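Long-range contact in putative retaining b-glycosidase (Saccharophagus degradans, PDB 5A95), which hydrolyses mixed-linkage beta-glucans, probably by the retaining mechanism of family 5 glycoside hydrolases, its specificity being governed by its quaternary structure: residues Y136-L147 with T180-T191. The protein carries 1 engineered substitution. Residues are numbered along the deposited sequence; the frame is centred on the assembly and turned at random.
Sequences YLILDWHSIGYL and TVAVYELFNEPT. With MG (magnesium ion), chain G; BGC (beta-D-glucopyranose), chain D.
The carbonyl oxygen of S143 takes two hydrogen bonds from segment 180-191: the backbone N of E189 approaches almost in line with the C=O, at 3.1 Å, whereas N188 ND2 comes from above the carbonyl plane, at 3.2 Å. An asparagine suits this place because its amide divides its work: ND2 also reaches O2 of the bound glucose, and OD1 is hydrogen-bonded to R103. With CG anti to the backbone N (chi1 168°), that amide lies stacked on one face of the H142 imidazole, the planes 20° apart. The imidazole is fixed at both ends, ND1 giving its proton to the syn lone pair of D140 OD2 at 2.6 Å and NE2 donating to glucose O3 at 3.0 Å. A leucine in place of H142 would probably leave D140 OD2 and the sugar's O3 without these donors and the N188 amide without its flat partner. E189 extends its carboxylate to the sugar, where OE1 accepts from O1 at 2.6 Å; its OE2 bonds H254. Further back, strands 136-141 and 181-185 pair in parallel, a beta bulge at A182 shifting the register by one residue, and I138 CG1 packs on V183 CB at 3.9 Å. This is neighbouring-strand pairing in the (beta/alpha)8 barrel of family 5, whose fourth strand carries the Asn-Glu pair at its C-terminal end; N188 and E189 are consistent with that motif, E189 probably serving as the acid/base.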
loop_
_atom_site.group_PDB
_atom_site.type_symbol
_atom_site.label_atom_id
_atom_site.label_comp_id
_atom_site.label_asym_id
_atom_site.label_seq_id
_atom_site.Cartn_x
_atom_site.Cartn_y
_atom_site.Cartn_z
ATOM N N TYR A 136 -32.642 13.111 3.099
ATOM C CA TYR A 136 -31.533 12.295 3.586
ATOM C C TYR A 136 -30.411 12.150 2.555
ATOM O O TYR A 136 -30.644 12.322 1.367
ATOM C CB TYR A 136 -32.058 10.904 3.934
ATOM C CG TYR A 136 -32.995 10.915 5.117
ATOM C CD1 TYR A 136 -32.496 10.817 6.404
ATOM C CD2 TYR A 136 -34.378 11.061 4.950
ATOM C CE1 TYR A 136 -33.330 10.851 7.507
ATOM C CE2 TYR A 136 -35.224 11.119 6.051
ATOM C CZ TYR A 136 -34.706 10.999 7.320
ATOM O OH TYR A 136 -35.550 11.007 8.397
ATOM N N LEU A 137 -29.209 11.842 3.033
ATOM C CA LEU A 137 -28.069 11.623 2.165
ATOM C C LEU A 137 -27.617 10.175 2.207
ATOM O O LEU A 137 -27.554 9.557 3.268
ATOM C CB LEU A 137 -26.899 12.514 2.584
ATOM C CG LEU A 137 -27.175 14.012 2.446
ATOM C CD1 LEU A 137 -26.050 14.786 3.117
ATOM C CD2 LEU A 137 -27.288 14.418 0.983
ATOM N N ILE A 138 -27.228 9.687 1.033
ATOM C CA ILE A 138 -26.425 8.483 0.875
ATOM C C ILE A 138 -25.027 8.950 0.484
ATOM O O ILE A 138 -24.873 9.622 -0.534
ATOM C CB ILE A 138 -27.002 7.557 -0.206
ATOM C CG1 ILE A 138 -28.426 7.099 0.153
ATOM C CG2 ILE A 138 -26.049 6.380 -0.450
ATOM C CD1 ILE A 138 -29.068 6.238 -0.898
ATOM N N LEU A 139 -24.010 8.589 1.268
ATOM C CA LEU A 139 -22.649 8.908 0.913
ATOM C C LEU A 139 -22.042 7.685 0.265
ATOM O O LEU A 139 -22.009 6.601 0.856
ATOM C CB LEU A 139 -21.836 9.323 2.138
ATOM C CG LEU A 139 -22.375 10.523 2.909
ATOM C CD1 LEU A 139 -21.455 10.889 4.069
ATOM C CD2 LEU A 139 -22.639 11.726 2.015
ATOM N N ASP A 140 -21.580 7.871 -0.969
ATOM C CA ASP A 140 -21.108 6.793 -1.838
ATOM C C ASP A 140 -19.625 7.002 -2.127
ATOM O O ASP A 140 -19.219 8.018 -2.680
ATOM C CB ASP A 140 -21.971 6.829 -3.108
ATOM C CG ASP A 140 -21.307 6.274 -4.342
ATOM O OD1 ASP A 140 -20.502 5.344 -4.278
ATOM O OD2 ASP A 140 -21.612 6.818 -5.437
ATOM N N TRP A 141 -18.802 6.051 -1.686
ATOM C CA TRP A 141 -17.395 6.065 -2.061
ATOM C C TRP A 141 -17.315 5.501 -3.488
ATOM O O TRP A 141 -17.441 4.288 -3.735
ATOM C CB TRP A 141 -16.604 5.248 -1.052
ATOM C CG TRP A 141 -15.100 5.218 -1.263
ATOM C CD1 TRP A 141 -14.332 4.092 -1.426
ATOM C CD2 TRP A 141 -14.192 6.327 -1.275
ATOM N NE1 TRP A 141 -13.012 4.432 -1.541
ATOM C CE2 TRP A 141 -12.899 5.794 -1.448
ATOM C CE3 TRP A 141 -14.328 7.719 -1.147
ATOM C CZ2 TRP A 141 -11.753 6.599 -1.471
ATOM C CZ3 TRP A 141 -13.177 8.516 -1.178
ATOM C CH2 TRP A 141 -11.919 7.962 -1.359
ATOM N N HIS A 142 -17.195 6.422 -4.421
ATOM C CA HIS A 142 -17.559 6.144 -5.805
ATOM C C HIS A 142 -16.345 5.688 -6.613
ATOM O O HIS A 142 -15.753 6.437 -7.395
ATOM C CB HIS A 142 -18.243 7.343 -6.429
ATOM C CG HIS A 142 -18.982 7.023 -7.672
ATOM N ND1 HIS A 142 -20.275 6.575 -7.668
ATOM C CD2 HIS A 142 -18.597 7.055 -8.968
ATOM C CE1 HIS A 142 -20.666 6.377 -8.910
ATOM N NE2 HIS A 142 -19.667 6.661 -9.719
ATOM N N SER A 143 -16.011 4.424 -6.428
ATOM C CA SER A 143 -15.001 3.756 -7.197
ATOM C C SER A 143 -15.647 2.620 -7.998
ATOM O O SER A 143 -16.784 2.208 -7.751
ATOM C CB SER A 143 -13.888 3.256 -6.274
ATOM O OG SER A 143 -12.855 2.609 -7.008
ATOM N N ILE A 144 -14.916 2.149 -9.002
ATOM C CA ILE A 144 -15.339 1.099 -9.923
ATOM C C ILE A 144 -14.122 0.223 -10.136
ATOM O O ILE A 144 -13.109 0.703 -10.687
ATOM C CB ILE A 144 -15.819 1.655 -11.284
ATOM C CG1 ILE A 144 -16.931 2.686 -11.105
ATOM C CG2 ILE A 144 -16.279 0.489 -12.157
ATOM C CD1 ILE A 144 -17.499 3.223 -12.393
ATOM N N GLY A 145 -14.178 -1.027 -9.683
ATOM C CA GLY A 145 -13.065 -1.924 -9.811
ATOM C C GLY A 145 -12.991 -2.905 -8.663
ATOM O O GLY A 145 -14.028 -3.228 -8.047
ATOM N N TYR A 146 -11.785 -3.374 -8.362
ATOM C CA TYR A 146 -11.599 -4.462 -7.417
ATOM C C TYR A 146 -10.666 -4.009 -6.320
ATOM O O TYR A 146 -9.432 -3.989 -6.469
ATOM C CB TYR A 146 -11.073 -5.741 -8.132
ATOM C CG TYR A 146 -11.321 -6.997 -7.349
ATOM C CD1 TYR A 146 -12.613 -7.332 -6.972
ATOM C CD2 TYR A 146 -10.288 -7.806 -6.927
ATOM C CE1 TYR A 146 -12.885 -8.447 -6.220
ATOM C CE2 TYR A 146 -10.555 -8.946 -6.177
ATOM C CZ TYR A 146 -11.857 -9.248 -5.819
ATOM O OH TYR A 146 -12.196 -10.352 -5.058
ATOM N N LEU A 147 -11.274 -3.635 -5.199
ATOM C CA LEU A 147 -10.519 -3.072 -4.109
ATOM C C LEU A 147 -9.436 -4.016 -3.560
ATOM O O LEU A 147 -8.340 -3.572 -3.239
ATOM C CB LEU A 147 -11.464 -2.557 -3.013
ATOM C CG LEU A 147 -10.826 -1.866 -1.831
ATOM C CD1 LEU A 147 -10.029 -0.639 -2.250
ATOM C CD2 LEU A 147 -11.887 -1.483 -0.818
ATOM N N THR A 180 -29.484 12.897 9.284
ATOM C CA THR A 180 -29.548 13.288 7.876
ATOM C C THR A 180 -28.700 12.364 7.003
ATOM O O THR A 180 -29.055 12.109 5.885
ATOM C CB THR A 180 -29.039 14.724 7.732
ATOM O OG1 THR A 180 -29.741 15.549 8.667
ATOM C CG2 THR A 180 -29.204 15.255 6.355
ATOM N N VAL A 181 -27.564 11.933 7.548
ATOM C CA VAL A 181 -26.629 11.083 6.829
ATOM C C VAL A 181 -27.029 9.641 7.157
ATOM O O VAL A 181 -26.785 9.165 8.245
ATOM C CB VAL A 181 -25.182 11.390 7.215
ATOM C CG1 VAL A 181 -24.247 10.498 6.444
ATOM C CG2 VAL A 181 -24.828 12.856 6.935
ATOM N N ALA A 182 -27.699 8.975 6.214
ATOM C CA ALA A 182 -28.386 7.739 6.514
ATOM C C ALA A 182 -27.623 6.490 6.134
ATOM O O ALA A 182 -27.711 5.491 6.830
ATOM C CB ALA A 182 -29.757 7.729 5.876
ATOM N N VAL A 183 -26.945 6.506 4.986
ATOM C CA VAL A 183 -26.399 5.294 4.377
ATOM C C VAL A 183 -24.957 5.555 3.962
ATOM O O VAL A 183 -24.639 6.597 3.351
ATOM C CB VAL A 183 -27.228 4.902 3.134
ATOM C CG1 VAL A 183 -26.657 3.675 2.452
ATOM C CG2 VAL A 183 -28.687 4.678 3.487
ATOM N N TYR A 184 -24.085 4.618 4.328
ATOM C CA TYR A 184 -22.675 4.613 3.943
ATOM C C TYR A 184 -22.489 3.500 2.921
ATOM O O TYR A 184 -22.485 2.318 3.246
ATOM C CB TYR A 184 -21.759 4.384 5.148
ATOM C CG TYR A 184 -21.713 5.517 6.151
ATOM C CD1 TYR A 184 -22.325 6.731 5.919
ATOM C CD2 TYR A 184 -21.001 5.399 7.317
ATOM C CE1 TYR A 184 -22.261 7.756 6.825
ATOM C CE2 TYR A 184 -20.947 6.423 8.247
ATOM C CZ TYR A 184 -21.605 7.602 8.009
ATOM O OH TYR A 184 -21.598 8.666 8.881
ATOM N N GLU A 185 -22.398 3.915 1.651
ATOM C CA GLU A 185 -22.281 2.969 0.522
ATOM C C GLU A 185 -20.794 2.739 0.273
ATOM O O GLU A 185 -20.109 3.572 -0.304
ATOM C CB GLU A 185 -23.013 3.499 -0.676
ATOM C CG GLU A 185 -22.978 2.567 -1.879
ATOM C CD GLU A 185 -23.944 2.991 -2.970
ATOM O OE1 GLU A 185 -24.523 4.088 -2.827
ATOM O OE2 GLU A 185 -24.092 2.249 -3.975
ATOM N N LEU A 186 -20.319 1.600 0.740
ATOM C CA LEU A 186 -18.911 1.349 1.003
ATOM C C LEU A 186 -18.007 1.397 -0.229
ATOM O O LEU A 186 -16.871 1.855 -0.129
ATOM C CB LEU A 186 -18.740 -0.009 1.686
ATOM C CG LEU A 186 -19.529 -0.186 3.000
ATOM C CD1 LEU A 186 -19.205 -1.553 3.614
ATOM C CD2 LEU A 186 -19.264 0.936 3.982
ATOM N N PHE A 187 -18.518 0.900 -1.360
ATOM C CA PHE A 187 -17.731 0.825 -2.595
ATOM C C PHE A 187 -18.712 0.689 -3.752
ATOM O O PHE A 187 -19.266 -0.386 -3.983
ATOM C CB PHE A 187 -16.755 -0.346 -2.565
ATOM C CG PHE A 187 -15.777 -0.325 -3.711
ATOM C CD1 PHE A 187 -16.132 -0.820 -4.950
ATOM C CD2 PHE A 187 -14.495 0.162 -3.537
ATOM C CE1 PHE A 187 -15.220 -0.791 -6.008
ATOM C CE2 PHE A 187 -13.602 0.199 -4.572
ATOM C CZ PHE A 187 -13.962 -0.273 -5.806
ATOM N N ASN A 188 -18.905 1.783 -4.495
ATOM C CA ASN A 188 -19.930 1.894 -5.537
ATOM C C ASN A 188 -20.119 0.633 -6.397
ATOM O O ASN A 188 -21.176 -0.005 -6.397
ATOM C CB ASN A 188 -19.585 3.112 -6.371
ATOM C CG ASN A 188 -20.355 3.231 -7.666
ATOM O OD1 ASN A 188 -21.572 3.212 -7.715
ATOM N ND2 ASN A 188 -19.602 3.406 -8.755
ATOM N N GLU A 189 -19.110 0.287 -7.201
ATOM C CA GLU A 189 -19.265 -0.762 -8.213
ATOM C C GLU A 189 -18.109 -1.739 -8.234
ATOM O O GLU A 189 -17.119 -1.545 -8.986
ATOM C CB GLU A 189 -19.529 -0.176 -9.608
ATOM C CG GLU A 189 -20.979 0.251 -9.770
ATOM C CD GLU A 189 -21.331 0.813 -11.118
ATOM O OE1 GLU A 189 -20.422 1.254 -11.826
ATOM O OE2 GLU A 189 -22.538 0.856 -11.426
ATOM N N PRO A 190 -18.249 -2.834 -7.474
ATOM C CA PRO A 190 -17.277 -3.908 -7.579
ATOM C C PRO A 190 -17.320 -4.533 -8.975
ATOM O O PRO A 190 -18.386 -4.888 -9.472
ATOM C CB PRO A 190 -17.746 -4.896 -6.522
ATOM C CG PRO A 190 -18.514 -4.044 -5.547
ATOM C CD PRO A 190 -19.260 -3.119 -6.450
ATOM N N THR A 191 -16.128 -4.687 -9.569
ATOM C CA THR A 191 -15.973 -5.370 -10.836
ATOM C C THR A 191 -14.521 -5.744 -11.040
ATOM O O THR A 191 -13.623 -4.996 -10.622
ATOM C CB THR A 191 -16.470 -4.559 -12.057
ATOM O OG1 THR A 191 -16.224 -5.335 -13.236
ATOM C CG2 THR A 191 -15.765 -3.210 -12.184
HETATM MG MG MG G . -26.241 9.128 10.450
HETATM C C2 BGC D . -20.823 4.463 -13.129
HETATM C C3 BGC D . -21.097 5.949 -13.352
HETATM C C4 BGC D . -21.297 6.209 -14.850
HETATM C C5 BGC D . -22.386 5.302 -15.388
HETATM C C6 BGC D . -22.653 5.523 -16.858
HETATM C C1 BGC D . -21.741 3.533 -13.916
HETATM O O1 BGC D . -21.197 2.250 -14.097
HETATM O O2 BGC D . -20.861 4.164 -11.685
HETATM O O3 BGC D . -19.997 6.696 -12.743
HETATM O O4 BGC D . -21.617 7.561 -15.209
HETATM O O5 BGC D . -21.907 3.968 -15.244
HETATM O O6 BGC D . -23.540 4.471 -17.240
HETATM O O HOH W 1 -24.050 9.665 10.066
HETATM O O HOH W 2 -25.565 8.778 12.796
HETATM O O HOH W 3 -27.418 7.155 11.000
#